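Local coordinates for protein kinase domain-containing protein (Chaetomium thermophilum, PDB 6Z3U) that probably phosphorylates serine and threonine residues, including those of the RNA polymerase II C-terminal repeats, as the cyclin-dependent kinase of the CAK complex, at residues B[146-151]-B[209-214]; B[215-220]-B[243-248]; B[277-282]-B[372-377]; B[199-204]-B[284-289]. All blocks are in the same frame, centred on the assembly; numbering follows the deposited sequence.

Interaction 1: residues B[146-151]-B[209-214]; sequences RELRGH and WWCHEN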
# COMPACT_ATOMS: atom_id res chain seq x y z
N ARG B 146 6.99 1.67 2.98
CA ARG B 146 6.69 2.86 3.76
C ARG B 146 5.56 2.59 4.75
O ARG B 146 5.58 3.10 5.88
CB ARG B 146 6.30 4.01 2.82
CG ARG B 146 5.80 5.26 3.53
CD ARG B 146 6.85 5.83 4.47
NE ARG B 146 6.35 6.97 5.23
CZ ARG B 146 5.61 6.87 6.33
NH1 ARG B 146 5.27 5.68 6.80
NH2 ARG B 146 5.21 7.97 6.95
N GLU B 147 4.59 1.77 4.35
CA GLU B 147 3.45 1.49 5.22
C GLU B 147 3.88 0.70 6.45
O GLU B 147 3.43 0.97 7.57
CB GLU B 147 2.39 0.71 4.44
CG GLU B 147 0.98 1.27 4.54
CD GLU B 147 0.04 0.64 3.52
OE1 GLU B 147 -1.00 0.07 3.93
OE2 GLU B 147 0.34 0.69 2.31
N LEU B 148 4.77 -0.28 6.27
CA LEU B 148 5.21 -1.16 7.34
C LEU B 148 6.40 -0.61 8.12
O LEU B 148 6.83 -1.24 9.09
CB LEU B 148 5.57 -2.53 6.76
CG LEU B 148 4.38 -3.34 6.26
CD1 LEU B 148 4.86 -4.54 5.47
CD2 LEU B 148 3.51 -3.78 7.44
N ARG B 149 6.93 0.54 7.72
CA ARG B 149 8.11 1.10 8.37
C ARG B 149 7.90 1.21 9.87
O ARG B 149 6.82 1.58 10.35
CB ARG B 149 8.41 2.47 7.76
CG ARG B 149 8.09 3.67 8.65
CD ARG B 149 8.45 4.93 7.87
NE ARG B 149 9.70 5.54 8.31
CZ ARG B 149 10.20 6.65 7.79
NH1 ARG B 149 9.58 7.24 6.77
NH2 ARG B 149 11.34 7.15 8.25
N GLY B 150 8.94 0.86 10.63
CA GLY B 150 8.94 0.95 12.07
C GLY B 150 9.12 -0.37 12.79
O GLY B 150 9.43 -0.37 13.99
N HIS B 151 8.95 -1.50 12.10
CA HIS B 151 9.08 -2.75 12.83
C HIS B 151 10.49 -3.30 12.71
O HIS B 151 11.11 -3.19 11.65
CB HIS B 151 8.08 -3.78 12.31
CG HIS B 151 7.92 -4.97 13.20
ND1 HIS B 151 8.64 -6.14 13.03
CD2 HIS B 151 7.13 -5.17 14.28
CE1 HIS B 151 8.30 -7.00 13.96
NE2 HIS B 151 7.38 -6.45 14.73
N TRP B 209 3.36 -11.34 11.26
CA TRP B 209 2.31 -10.81 12.12
C TRP B 209 2.13 -9.31 11.89
O TRP B 209 1.00 -8.82 11.78
CB TRP B 209 2.63 -11.08 13.59
CG TRP B 209 1.75 -10.32 14.54
CD1 TRP B 209 0.50 -10.67 14.96
CD2 TRP B 209 2.05 -9.07 15.18
NE1 TRP B 209 0.01 -9.72 15.83
CE2 TRP B 209 0.94 -8.73 15.97
CE3 TRP B 209 3.15 -8.21 15.15
CZ2 TRP B 209 0.90 -7.57 16.73
CZ3 TRP B 209 3.11 -7.06 15.91
CH2 TRP B 209 1.99 -6.74 16.69
N TRP B 210 3.24 -8.58 11.78
CA TRP B 210 3.15 -7.13 11.57
C TRP B 210 2.57 -6.81 10.21
O TRP B 210 1.80 -5.85 10.06
CB TRP B 210 4.53 -6.50 11.74
CG TRP B 210 4.53 -5.02 11.59
CD1 TRP B 210 5.20 -4.30 10.66
CD2 TRP B 210 3.80 -4.08 12.39
NE1 TRP B 210 4.95 -2.96 10.83
CE2 TRP B 210 4.09 -2.80 11.89
CE3 TRP B 210 2.93 -4.20 13.48
CZ2 TRP B 210 3.55 -1.64 12.44
CZ3 TRP B 210 2.40 -3.05 14.02
CH2 TRP B 210 2.71 -1.79 13.50
N CYS B 211 2.92 -7.59 9.19
CA CYS B 211 2.32 -7.40 7.87
C CYS B 211 0.80 -7.54 7.94
O CYS B 211 0.06 -6.66 7.48
CB CYS B 211 2.89 -8.41 6.88
SG CYS B 211 4.60 -8.11 6.40
N HIS B 212 0.33 -8.63 8.54
CA HIS B 212 -1.11 -8.86 8.61
C HIS B 212 -1.78 -7.88 9.57
O HIS B 212 -2.93 -7.49 9.34
CB HIS B 212 -1.38 -10.30 9.02
CG HIS B 212 -0.87 -11.31 8.05
ND1 HIS B 212 -1.00 -12.67 8.25
CD2 HIS B 212 -0.24 -11.16 6.86
CE1 HIS B 212 -0.46 -13.31 7.22
NE2 HIS B 212 0.01 -12.42 6.37
N GLU B 213 -1.08 -7.47 10.63
CA GLU B 213 -1.62 -6.45 11.52
C GLU B 213 -1.93 -5.17 10.76
O GLU B 213 -2.83 -4.41 11.15
CB GLU B 213 -0.63 -6.17 12.65
CG GLU B 213 -1.28 -5.77 13.98
CD GLU B 213 -2.14 -6.87 14.58
OE1 GLU B 213 -3.05 -6.55 15.38
OE2 GLU B 213 -1.91 -8.06 14.26
N ASN B 214 -1.20 -4.90 9.67
CA ASN B 214 -1.42 -3.74 8.82
C ASN B 214 -2.11 -4.11 7.51
O ASN B 214 -2.03 -3.35 6.54
CB ASN B 214 -0.09 -3.04 8.53
CG ASN B 214 0.52 -2.43 9.77
OD1 ASN B 214 0.32 -1.25 10.06
ND2 ASN B 214 1.25 -3.24 10.53

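Interaction 2: residues B[215-220]-B[243-248]; sequences FILHRD and RSFADP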
# COMPACT_ATOMS: atom_id res chain seq x y z
N PHE B 215 -2.77 -5.27 7.47
CA PHE B 215 -3.60 -5.66 6.33
C PHE B 215 -2.79 -5.68 5.03
O PHE B 215 -3.19 -5.11 4.01
CB PHE B 215 -4.82 -4.75 6.20
CG PHE B 215 -5.49 -4.47 7.51
CD1 PHE B 215 -6.14 -5.48 8.21
CD2 PHE B 215 -5.49 -3.19 8.04
CE1 PHE B 215 -6.76 -5.22 9.41
CE2 PHE B 215 -6.11 -2.92 9.24
CZ PHE B 215 -6.75 -3.94 9.93
N ILE B 216 -1.64 -6.34 5.08
CA ILE B 216 -0.75 -6.48 3.94
C ILE B 216 -0.34 -7.94 3.82
O ILE B 216 0.07 -8.55 4.81
CB ILE B 216 0.50 -5.58 4.08
CG1 ILE B 216 0.09 -4.11 4.08
CG2 ILE B 216 1.47 -5.86 2.95
CD1 ILE B 216 1.14 -3.20 4.67
N LEU B 217 -0.48 -8.49 2.62
CA LEU B 217 0.00 -9.84 2.32
C LEU B 217 1.35 -9.73 1.61
O LEU B 217 1.51 -8.92 0.70
CB LEU B 217 -1.00 -10.59 1.45
CG LEU B 217 -2.38 -10.86 2.06
CD1 LEU B 217 -3.32 -11.44 1.01
CD2 LEU B 217 -2.26 -11.79 3.25
N HIS B 218 2.31 -10.55 2.05
CA HIS B 218 3.64 -10.51 1.43
C HIS B 218 3.68 -11.35 0.16
O HIS B 218 4.14 -10.88 -0.89
CB HIS B 218 4.68 -11.01 2.43
CG HIS B 218 6.09 -10.90 1.94
ND1 HIS B 218 6.70 -11.89 1.20
CD2 HIS B 218 7.01 -9.92 2.08
CE1 HIS B 218 7.93 -11.53 0.91
NE2 HIS B 218 8.15 -10.33 1.43
N ARG B 219 3.20 -12.59 0.23
CA ARG B 219 2.99 -13.44 -0.94
C ARG B 219 4.29 -13.76 -1.67
O ARG B 219 4.30 -13.95 -2.89
CB ARG B 219 1.96 -12.84 -1.91
CG ARG B 219 0.64 -12.48 -1.23
CD ARG B 219 -0.40 -11.92 -2.20
NE ARG B 219 0.14 -10.98 -3.17
CZ ARG B 219 -0.60 -10.32 -4.05
NH1 ARG B 219 -1.91 -10.50 -4.08
NH2 ARG B 219 -0.02 -9.49 -4.91
N ASP B 220 5.40 -13.82 -0.94
CA ASP B 220 6.64 -14.36 -1.50
C ASP B 220 7.66 -14.65 -0.41
O ASP B 220 8.85 -14.33 -0.57
CB ASP B 220 7.24 -13.40 -2.53
CG ASP B 220 8.26 -14.09 -3.43
OD1 ASP B 220 8.30 -15.34 -3.44
OD2 ASP B 220 9.03 -13.38 -4.12
N ARG B 243 0.43 -7.20 -1.44
CA ARG B 243 -0.85 -6.58 -1.76
C ARG B 243 -1.65 -6.39 -0.48
O ARG B 243 -1.56 -7.19 0.45
CB ARG B 243 -1.65 -7.45 -2.75
CG ARG B 243 -2.84 -6.75 -3.39
CD ARG B 243 -4.03 -7.68 -3.51
NE ARG B 243 -5.04 -7.17 -4.44
CZ ARG B 243 -5.93 -6.22 -4.14
NH1 ARG B 243 -5.94 -5.68 -2.93
NH2 ARG B 243 -6.80 -5.82 -5.05
N SER B 244 -2.43 -5.31 -0.45
CA SER B 244 -3.30 -5.05 0.68
C SER B 244 -4.45 -6.05 0.70
O SER B 244 -4.86 -6.58 -0.33
CB SER B 244 -3.86 -3.63 0.61
OG SER B 244 -2.84 -2.66 0.76
N PHE B 245 -4.98 -6.30 1.90
CA PHE B 245 -6.11 -7.20 2.04
C PHE B 245 -7.25 -6.78 1.13
O PHE B 245 -7.76 -5.66 1.23
CB PHE B 245 -6.58 -7.23 3.50
CG PHE B 245 -5.67 -7.96 4.43
CD1 PHE B 245 -4.41 -8.38 4.02
CD2 PHE B 245 -6.07 -8.25 5.72
CE1 PHE B 245 -3.57 -9.05 4.89
CE2 PHE B 245 -5.24 -8.93 6.59
CZ PHE B 245 -3.99 -9.33 6.17
N ALA B 246 -7.65 -7.68 0.24
CA ALA B 246 -8.74 -7.39 -0.69
C ALA B 246 -10.08 -7.42 0.03
O ALA B 246 -10.26 -8.11 1.04
CB ALA B 246 -8.74 -8.39 -1.84
N ASP B 247 -11.03 -6.65 -0.49
CA ASP B 247 -12.38 -6.67 0.05
C ASP B 247 -13.12 -7.91 -0.41
O ASP B 247 -12.68 -8.60 -1.33
CB ASP B 247 -13.13 -5.42 -0.38
CG ASP B 247 -12.70 -4.18 0.38
OD1 ASP B 247 -11.87 -4.31 1.30
OD2 ASP B 247 -13.21 -3.08 0.07
N PRO B 248 -14.24 -8.24 0.23
CA PRO B 248 -15.03 -9.40 -0.21
C PRO B 248 -15.54 -9.20 -1.63
O PRO B 248 -16.10 -8.15 -1.97
CB PRO B 248 -16.17 -9.46 0.80
CG PRO B 248 -15.67 -8.72 1.99
CD PRO B 248 -14.80 -7.63 1.45

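Interaction 3: residues B[277-282]-B[372-377]; sequences VDIWSV and ITAREM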
# COMPACT_ATOMS: atom_id res chain seq x y z
N VAL B 277 -2.41 -17.79 3.45
CA VAL B 277 -1.49 -18.12 2.36
C VAL B 277 -0.05 -17.85 2.78
O VAL B 277 0.87 -18.57 2.40
CB VAL B 277 -1.86 -17.36 1.08
CG1 VAL B 277 -3.22 -17.80 0.58
CG2 VAL B 277 -1.82 -15.85 1.32
N ASP B 278 0.17 -16.79 3.57
CA ASP B 278 1.52 -16.48 4.04
C ASP B 278 1.97 -17.43 5.14
O ASP B 278 3.14 -17.80 5.21
CB ASP B 278 1.61 -15.04 4.53
CG ASP B 278 1.77 -14.04 3.39
OD1 ASP B 278 2.32 -14.42 2.34
OD2 ASP B 278 1.38 -12.88 3.57
N ILE B 279 1.05 -17.83 6.02
CA ILE B 279 1.41 -18.74 7.11
C ILE B 279 1.94 -20.05 6.55
O ILE B 279 2.89 -20.63 7.09
CB ILE B 279 0.20 -18.95 8.04
CG1 ILE B 279 0.19 -17.91 9.16
CG2 ILE B 279 0.20 -20.35 8.63
CD1 ILE B 279 0.18 -16.49 8.68
N TRP B 280 1.35 -20.53 5.45
CA TRP B 280 1.83 -21.76 4.84
C TRP B 280 3.29 -21.63 4.42
O TRP B 280 4.10 -22.53 4.67
CB TRP B 280 0.97 -22.11 3.63
CG TRP B 280 1.44 -23.33 2.88
CD1 TRP B 280 2.45 -23.39 1.97
CD2 TRP B 280 0.91 -24.65 2.98
NE1 TRP B 280 2.59 -24.67 1.50
CE2 TRP B 280 1.66 -25.47 2.10
CE3 TRP B 280 -0.11 -25.23 3.73
CZ2 TRP B 280 1.40 -26.83 1.95
CZ3 TRP B 280 -0.36 -26.58 3.58
CH2 TRP B 280 0.39 -27.36 2.70
N SER B 281 3.63 -20.52 3.77
CA SER B 281 5.02 -20.30 3.38
C SER B 281 5.94 -20.31 4.60
O SER B 281 7.05 -20.86 4.55
CB SER B 281 5.15 -18.99 2.62
OG SER B 281 4.42 -19.05 1.40
N VAL B 282 5.49 -19.71 5.70
CA VAL B 282 6.27 -19.77 6.93
C VAL B 282 6.46 -21.22 7.36
O VAL B 282 7.56 -21.63 7.75
CB VAL B 282 5.59 -18.94 8.03
CG1 VAL B 282 6.21 -19.23 9.38
CG2 VAL B 282 5.71 -17.46 7.71
N ILE B 372 -3.36 -22.07 11.35
CA ILE B 372 -3.11 -21.11 12.42
C ILE B 372 -2.81 -19.74 11.82
O ILE B 372 -2.32 -19.62 10.69
CB ILE B 372 -1.96 -21.59 13.32
CG1 ILE B 372 -1.78 -20.65 14.52
CG2 ILE B 372 -0.67 -21.69 12.53
CD1 ILE B 372 -0.78 -21.15 15.53
N THR B 373 -3.15 -18.69 12.58
CA THR B 373 -2.88 -17.32 12.17
C THR B 373 -1.56 -16.84 12.76
O THR B 373 -0.98 -17.47 13.64
CB THR B 373 -4.02 -16.40 12.61
OG1 THR B 373 -4.01 -16.28 14.04
CG2 THR B 373 -5.36 -16.95 12.15
N ALA B 374 -1.08 -15.70 12.26
CA ALA B 374 0.19 -15.18 12.74
C ALA B 374 0.10 -14.77 14.21
O ALA B 374 1.03 -15.03 14.99
CB ALA B 374 0.63 -13.99 11.88
N ARG B 375 -1.01 -14.14 14.61
CA ARG B 375 -1.17 -13.78 16.02
C ARG B 375 -1.22 -15.03 16.89
O ARG B 375 -0.53 -15.12 17.91
CB ARG B 375 -2.43 -12.94 16.22
CG ARG B 375 -2.96 -12.96 17.64
CD ARG B 375 -4.06 -11.92 17.87
NE ARG B 375 -3.53 -10.58 18.09
CZ ARG B 375 -3.61 -9.56 17.23
NH1 ARG B 375 -4.22 -9.71 16.06
NH2 ARG B 375 -3.08 -8.39 17.55
N GLU B 376 -2.03 -16.01 16.50
CA GLU B 376 -2.06 -17.27 17.24
C GLU B 376 -0.67 -17.88 17.30
O GLU B 376 -0.28 -18.45 18.33
CB GLU B 376 -3.03 -18.25 16.57
CG GLU B 376 -4.49 -17.83 16.64
CD GLU B 376 -5.37 -18.70 15.77
OE1 GLU B 376 -4.82 -19.43 14.91
OE2 GLU B 376 -6.61 -18.66 15.93
N MET B 377 0.10 -17.74 16.22
CA MET B 377 1.44 -18.31 16.18
C MET B 377 2.32 -17.73 17.28
O MET B 377 3.09 -18.45 17.92
CB MET B 377 2.05 -18.06 14.80
CG MET B 377 3.03 -19.12 14.35
SD MET B 377 3.52 -18.89 12.63
CE MET B 377 2.00 -19.35 11.81

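Interaction 4: residues B[199-204]-B[284-289]; sequences AWMGML and MVFAEL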
# COMPACT_ATOMS: atom_id res chain seq x y z
N ALA B 199 14.92 -18.79 17.43
CA ALA B 199 15.18 -17.35 17.39
C ALA B 199 14.82 -16.77 16.03
O ALA B 199 14.20 -15.70 15.95
CB ALA B 199 16.64 -17.07 17.73
N TRP B 200 15.22 -17.44 14.95
CA TRP B 200 14.89 -16.97 13.61
C TRP B 200 13.38 -16.99 13.38
O TRP B 200 12.79 -16.00 12.93
CB TRP B 200 15.60 -17.83 12.56
CG TRP B 200 17.07 -17.57 12.47
CD1 TRP B 200 17.72 -16.39 12.66
CD2 TRP B 200 18.09 -18.54 12.17
NE1 TRP B 200 19.07 -16.55 12.49
CE2 TRP B 200 19.33 -17.86 12.19
CE3 TRP B 200 18.08 -19.91 11.88
CZ2 TRP B 200 20.54 -18.50 11.93
CZ3 TRP B 200 19.28 -20.54 11.63
CH2 TRP B 200 20.49 -19.84 11.65
N MET B 201 12.74 -18.12 13.69
CA MET B 201 11.30 -18.23 13.48
C MET B 201 10.54 -17.16 14.26
O MET B 201 9.52 -16.66 13.79
CB MET B 201 10.83 -19.63 13.88
CG MET B 201 11.23 -20.72 12.90
SD MET B 201 10.50 -20.50 11.27
CE MET B 201 8.76 -20.57 11.67
N GLY B 202 11.02 -16.82 15.46
CA GLY B 202 10.40 -15.73 16.20
C GLY B 202 10.44 -14.42 15.45
O GLY B 202 9.47 -13.65 15.46
N MET B 203 11.57 -14.13 14.80
CA MET B 203 11.68 -12.92 14.00
C MET B 203 10.73 -12.97 12.80
O MET B 203 9.97 -12.03 12.56
CB MET B 203 13.13 -12.75 13.54
CG MET B 203 14.08 -12.49 14.69
SD MET B 203 15.81 -12.69 14.22
CE MET B 203 16.63 -12.29 15.76
N LEU B 204 10.78 -14.06 12.03
CA LEU B 204 9.90 -14.20 10.87
C LEU B 204 8.44 -14.09 11.27
O LEU B 204 7.66 -13.39 10.62
CB LEU B 204 10.18 -15.53 10.18
CG LEU B 204 9.20 -15.94 9.07
CD1 LEU B 204 9.08 -14.85 8.04
CD2 LEU B 204 9.63 -17.24 8.43
N MET B 284 6.69 -23.75 5.51
CA MET B 284 7.71 -24.35 4.66
C MET B 284 9.11 -23.84 5.00
O MET B 284 10.08 -24.60 4.91
CB MET B 284 7.39 -24.09 3.19
CG MET B 284 6.17 -24.86 2.70
SD MET B 284 6.42 -26.64 2.80
CE MET B 284 4.73 -27.22 2.92
N VAL B 285 9.23 -22.57 5.39
CA VAL B 285 10.51 -22.06 5.87
C VAL B 285 10.88 -22.73 7.19
O VAL B 285 12.03 -23.09 7.42
CB VAL B 285 10.47 -20.53 6.00
CG1 VAL B 285 11.70 -20.02 6.72
CG2 VAL B 285 10.36 -19.89 4.62
N PHE B 286 9.89 -22.90 8.08
CA PHE B 286 10.14 -23.62 9.32
C PHE B 286 10.64 -25.03 9.02
O PHE B 286 11.66 -25.47 9.56
CB PHE B 286 8.85 -23.66 10.15
CG PHE B 286 9.04 -24.10 11.57
CD1 PHE B 286 10.30 -24.38 12.09
CD2 PHE B 286 7.94 -24.25 12.40
CE1 PHE B 286 10.45 -24.79 13.40
CE2 PHE B 286 8.09 -24.66 13.71
CZ PHE B 286 9.34 -24.93 14.21
N ALA B 287 9.93 -25.75 8.15
CA ALA B 287 10.33 -27.11 7.82
C ALA B 287 11.69 -27.13 7.15
O ALA B 287 12.52 -28.01 7.43
CB ALA B 287 9.28 -27.77 6.92
N GLU B 288 11.95 -26.19 6.25
CA GLU B 288 13.24 -26.14 5.57
C GLU B 288 14.38 -25.89 6.54
O GLU B 288 15.49 -26.39 6.34
CB GLU B 288 13.22 -25.07 4.48
CG GLU B 288 14.54 -24.93 3.75
CD GLU B 288 14.38 -24.18 2.45
OE1 GLU B 288 15.41 -23.83 1.83
OE2 GLU B 288 13.22 -23.94 2.04
N LEU B 289 14.14 -25.10 7.59
CA LEU B 289 15.18 -24.86 8.58
C LEU B 289 15.54 -26.14 9.32
O LEU B 289 16.72 -26.38 9.62
CB LEU B 289 14.73 -23.79 9.57
CG LEU B 289 14.91 -22.35 9.10
CD1 LEU B 289 14.05 -21.40 9.92
CD2 LEU B 289 16.38 -21.95 9.19

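Interaction 1: residues B[146-151]-B[209-214]
H151 lays its imidazole over one face of the W210 indole in an offset stack, with the ring centroids 4.6 Å apart and the planes at 17°. The overlap is reciprocal: H151 CB lies over the five-membered ring of W210, 3.7 Å from its centroid, and W210 CB lies over the imidazole. Both rings are carried by side chains with CG anti to the backbone N (chi1 -167° for H151 and -178° for W210), which slide past each other in opposite directions. At the edge of the indole, NE1 donates to L148 O at 3.1 Å, with the oxygen in the ring plane, so stack and bond together fix the rotation of the indole. The amide of N214 covers the opposite face, and its ND2 donates to W210 O at 2.7 Å. L148 lies alongside the edge of the indole: CD2 touches W210 CD1 at 3.7 Å and CD1 reaches C211 SG. With an alanine at W210, L148 O would probably lose its donor and a gap would open between the imidazole and the N214 amide. The type II beta turn from L148 to H151 has G150 at positive phi and brings H151 round to the indole. M9 of the neighbouring RING-type chain packs against H151, W209 and W210.

The contact docks the end of helix 136-148, the kinase C-helix, and the turn after it onto the end of helix 194-213. L148 and C211 also touch F239 of the DFG motif, and L148 packs on I216 of strand 216-217.

Interaction 2: residues B[215-220]-B[243-248]
The CA of F215 sits squarely over the F245 ring, above its centre, 3.4 Å from the centroid and 2° off the normal. F215 takes positive phi as the C-prime residue of the Schellman motif ending helix 194-213, and its own ring turns an edge toward F245, with the planes at 73° in an offset edge-to-face pair. L217 meets the same ring, CD2 lying 3.5 Å from F245 CE1. Next to the rings the chains form a short antiparallel pair. L217 and R243 exchange two bonds, L217 N to R243 O (2.8 Å) and R243 N to L217 O (3.0 Å), while I216 and S244 form the non-hydrogen-bonded pair. F245 N extends the pairing to F215 O at 3.0 Å, approaching from above the carbonyl plane. S244 OG is bound by Y144 of helix 136-148.

On the side carrying L217 and R243, the R219 guanidinium lies with one face against R243 CB. Its NH2 donates to L241 O, and R243 NH1 turns back to S244 O at 3.0 Å. R219 belongs to the HRD motif of the catalytic loop, and R243 lies in the activation segment, just after the DFG motif. The two arginines lie next to each other, though the R243 head is turned back on its own strand; their placing is consistent with the basic pocket that, in related cyclin-dependent kinases, receives the activation-loop phosphate.

Interaction 3: residues B[277-282]-B[372-377]
I279 is directed toward the start of helix 374-378, and M377 comes back at it from one turn further on, the two sliding past each other in opposite directions. The branches of the isoleucine share their partners: I372 O and M377 CE both lie against CG1 and CG2. CG2 is 3.3 Å from I372 O and faces I372 CG2 at 4.2 Å. CG1 meets M377 CE at 3.5 Å, and CD1, swung aside by chi2 of 57°, rests against A374 CB at 4.1 Å. The methionine chain is extended through chi2 and then bends at chi3 (-71°), which folds CE back onto the isoleucine while SD lies alongside V282 CG1 at 4.2 Å. I279 and V282, one helical turn apart, thus present one apolar strip to the incoming segment. An alanine at I279 is likely to take away the surface against which M377 CE rests and open a gap beside A374.

The opposing helix start is held in shape by a capping box: T373 OG1 accepts from E376 N at 3.2 Å, and T373 N donates to E376 OE1 at 3.0 Å. With the first turn fixed in this way, the A374 methyl and M377 CE both come against I279. I372 also packs on helix 353-363, and M377 bridges to T205 of helix 194-213. Next to I279, D278 accepts from H218 N and R219 N, as the invariant aspartate of this helix does in protein kinases generally. The arrangement is the usual one of the kinase C-lobe, in which the central buried helix, the F-helix, is covered by the last helices of the domain.

Interaction 4: residues B[199-204]-B[284-289]
M201 folds its thioether against F286: CE lies 3.4 Å from F286 CB, and SD stands 4.5 Å from the ring centroid, obliquely, in a Met-aromatic contact. Bends at chi2 (-63°) and chi3 curl the chain back toward F286, while SD also touches L289 CD1 at 3.9 Å. To one side L289 CD2 meets W200 CE3 at 3.8 Å, and to the other L204 CD2 meets V285 CG1 at 3.9 Å. These pairs are set by two nearly antiparallel helices, whose short segments approach to 11.0 Å between axes at 167°, so that W200, M201 and L204 run in the opposite sense to L289, F286 and V285.

Further out, W382 meets the F286 ring and also touches M201. Y192 meets the W200 ring edge-to-face and gives its hydroxyl to a bond with L289 O, and I184 of helix 180-185 adds to the cover of L289. The contact joins helices 194-213 and 276-291, the E- and F-helices of the kinase C-lobe, and both faces are buried. Carbon and sulfur do all the touching, so the fit between the helices rests on shape and hydrophobic burial rather than on directional bonds.

Overall arrangement
Along the chain, 146-151 comes first; its contact with 209-214 closes interaction 1, tying the C-helix of the N-lobe to the C-lobe. Within that span 199-204 opens interaction 4, which closes only at 284-289, so the two cross on helix 194-213. Interaction 2 follows directly after helix 194-213 and lies wholly within the span of interaction 4. Interaction 3 starts at 277-282, before interaction 4 closes, and ends at 372-377, crossing it on helix 276-291. D278 joins interactions 1, 2 and 3, its bond from H212 NE2 reaching interaction 1, while E213 and R375 add a salt bridge between interactions 1 and 3. V282 packs on M201 and L204, linking interactions 3 and 4.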